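Local atomic coordinates of esterase A (Caulobacter crescentus, PDB entry 5GKV), a protein that probably hydrolyses ester substrates as an esterase of the serine beta-lactamase and penicillin-binding protein family. Residues A77-T82 against A219-P224. Numbering follows the deposited sequence. Where two conformers were deposited one is given.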
loop_
_atom_site.group_PDB
_atom_site.type_symbol
_atom_site.label_atom_id
_atom_site.label_comp_id
_atom_site.label_asym_id
_atom_site.label_seq_id
_atom_site.Cartn_x
_atom_site.Cartn_y
_atom_site.Cartn_z
ATOM N N ALA A 77 10.807 -3.004 2.923
ATOM C CA ALA A 77 9.508 -2.782 3.554
ATOM C C ALA A 77 8.698 -1.731 2.791
ATOM O O ALA A 77 9.196 -0.652 2.483
ATOM C CB ALA A 77 9.708 -2.343 5.007
ATOM N N LEU A 78 7.426 -2.040 2.520
ATOM C CA LEU A 78 6.568 -1.186 1.707
ATOM C C LEU A 78 5.704 -0.237 2.528
ATOM O O LEU A 78 5.147 0.710 1.965
ATOM C CB LEU A 78 5.641 -2.045 0.826
ATOM C CG LEU A 78 6.324 -3.038 -0.114
ATOM C CD1 LEU A 78 5.257 -3.888 -0.876
ATOM C CD2 LEU A 78 7.292 -2.321 -1.093
ATOM N N PHE A 79 5.579 -0.477 3.830
ATOM C CA PHE A 79 4.663 0.241 4.720
ATOM C C PHE A 79 3.298 0.304 4.036
ATOM O O PHE A 79 2.848 -0.726 3.514
ATOM C CB PHE A 79 5.288 1.576 5.120
ATOM C CG PHE A 79 6.543 1.394 5.915
ATOM C CD1 PHE A 79 6.471 1.022 7.251
ATOM C CD2 PHE A 79 7.787 1.509 5.318
ATOM C CE1 PHE A 79 7.626 0.798 7.986
ATOM C CE2 PHE A 79 8.942 1.293 6.045
ATOM C CZ PHE A 79 8.863 0.936 7.375
ATOM N N SER A 80 2.637 1.462 3.988
ATOM C CA SER A 80 1.244 1.493 3.559
ATOM C C SER A 80 1.072 1.269 2.065
ATOM O O SER A 80 -0.063 1.121 1.616
ATOM C CB SER A 80 0.582 2.809 3.987
ATOM O OG SER A 80 1.427 3.929 3.783
ATOM N N THR A 81 2.158 1.212 1.281
ATOM C CA THR A 81 1.973 0.752 -0.092
ATOM C C THR A 81 1.373 -0.652 -0.095
ATOM O O THR A 81 0.609 -1.010 -1.000
ATOM C CB THR A 81 3.301 0.811 -0.867
ATOM O OG1 THR A 81 3.728 2.174 -0.924
ATOM C CG2 THR A 81 3.118 0.292 -2.312
ATOM N N THR A 82 1.623 -1.425 0.969
ATOM C CA THR A 82 0.988 -2.735 1.135
ATOM C C THR A 82 -0.540 -2.681 1.040
ATOM O O THR A 82 -1.167 -3.649 0.603
ATOM C CB THR A 82 1.402 -3.326 2.490
ATOM O OG1 THR A 82 2.832 -3.236 2.621
ATOM C CG2 THR A 82 0.953 -4.773 2.627
ATOM N N ALA A 219 16.536 -4.614 2.644
ATOM C CA ALA A 219 17.333 -3.400 2.762
ATOM C C ALA A 219 17.217 -2.804 4.155
ATOM O O ALA A 219 16.161 -2.864 4.781
ATOM C CB ALA A 219 16.869 -2.371 1.730
ATOM N N ASP A 220 18.314 -2.222 4.644
ATOM C CA ASP A 220 18.234 -1.293 5.768
ATOM C C ASP A 220 17.344 -0.115 5.418
ATOM O O ASP A 220 17.324 0.359 4.281
ATOM C CB ASP A 220 19.609 -0.700 6.120
ATOM C CG ASP A 220 20.582 -1.709 6.667
ATOM O OD1 ASP A 220 20.167 -2.814 7.071
ATOM O OD2 ASP A 220 21.780 -1.366 6.694
ATOM N N LEU A 221 16.686 0.427 6.428
ATOM C CA LEU A 221 15.955 1.671 6.291
ATOM C C LEU A 221 16.725 2.807 6.949
ATOM O O LEU A 221 17.439 2.613 7.938
ATOM C CB LEU A 221 14.568 1.546 6.924
ATOM C CG LEU A 221 13.676 0.481 6.285
ATOM C CD1 LEU A 221 12.410 0.315 7.099
ATOM C CD2 LEU A 221 13.348 0.908 4.857
ATOM N N MET A 222 16.594 3.991 6.371
ATOM C CA MET A 222 17.049 5.218 6.998
ATOM C C MET A 222 15.814 6.020 7.367
ATOM O O MET A 222 15.024 6.386 6.490
ATOM C CB MET A 222 17.962 6.008 6.070
ATOM C CG MET A 222 18.609 7.198 6.747
ATOM S SD MET A 222 19.658 8.090 5.593
ATOM C CE MET A 222 19.640 6.964 4.204
ATOM N N ARG A 223 15.641 6.270 8.661
ATOM C CA ARG A 223 14.442 6.913 9.159
ATOM C C ARG A 223 14.452 8.398 8.782
ATOM O O ARG A 223 15.494 8.953 8.424
ATOM C CB ARG A 223 14.330 6.705 10.675
ATOM C CG ARG A 223 15.278 7.543 11.556
ATOM C CD ARG A 223 16.782 7.318 11.260
ATOM N NE ARG A 223 17.093 5.896 11.176
ATOM C CZ ARG A 223 18.186 5.385 10.627
ATOM N NH1 ARG A 223 19.112 6.167 10.060
ATOM N NH2 ARG A 223 18.340 4.067 10.615
ATOM N N PRO A 224 13.286 9.049 8.799
ATOM C CA PRO A 224 13.205 10.415 8.262
ATOM C C PRO A 224 14.055 11.395 9.058
ATOM O O PRO A 224 14.295 11.216 10.253
ATOM C CB PRO A 224 11.715 10.755 8.376
ATOM C CG PRO A 224 11.023 9.436 8.414
ATOM C CD PRO A 224 11.957 8.513 9.144
HETATM O O HOH W 1 13.211 -2.735 4.511
#
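Leu221 meets the ring of Phe79 with one methyl: its CD1 lies 3.6 Å from CZ and 3.8 Å from CE2 of Phe79, at the edge of the ring and in its plane. The two side chains approach from opposite directions. In Phe79 CG is anti to the carbonyl carbon (chi1 -64°), which carries the far end of the ring over to the leucine. Ala77 adds a looser apolar contact, its CB 4.3 Å from Leu221 CD1. A single methyl suits this buried end of strand 76-77. Leu221 CD1 alone thus meets both Phe79 and Ala77, and the leucine side chain also touches Thr76.

No direct hydrogen bond crosses between 77-82 and 219-224. Instead a water bridges the backbones, accepting from Ala77 N at 2.9 Å and donating to Ala219 O at 3.0 Å.

The sequence from Ser80 onward reads Ser-Thr-Thr-Lys, the SxxK motif of serine beta-lactamases and penicillin-binding proteins, whose serine is the nucleophile and which runs into helix 82-95; by analogy Ser80 is probably that residue. Just ahead of it, Phe79 O accepts two hydrogen bonds from Thr82, one from N (2.9 Å) and one from OG1 (2.7 Å). The hydroxyl, the added donor that threonine brings, approaches in the carbonyl plane at a C=O...OG1 angle of 158°. A separate backbone hydrogen bond of the same turn joins Thr81 N to Leu78 O at 3.1 Å.

Beyond the two segments, Trp343 packs edge-to-face with Phe79. The 219-224 loop is fastened separately, with Arg64 NH1 bonding Leu221 O and Arg64 N bonding Asp220 OD2.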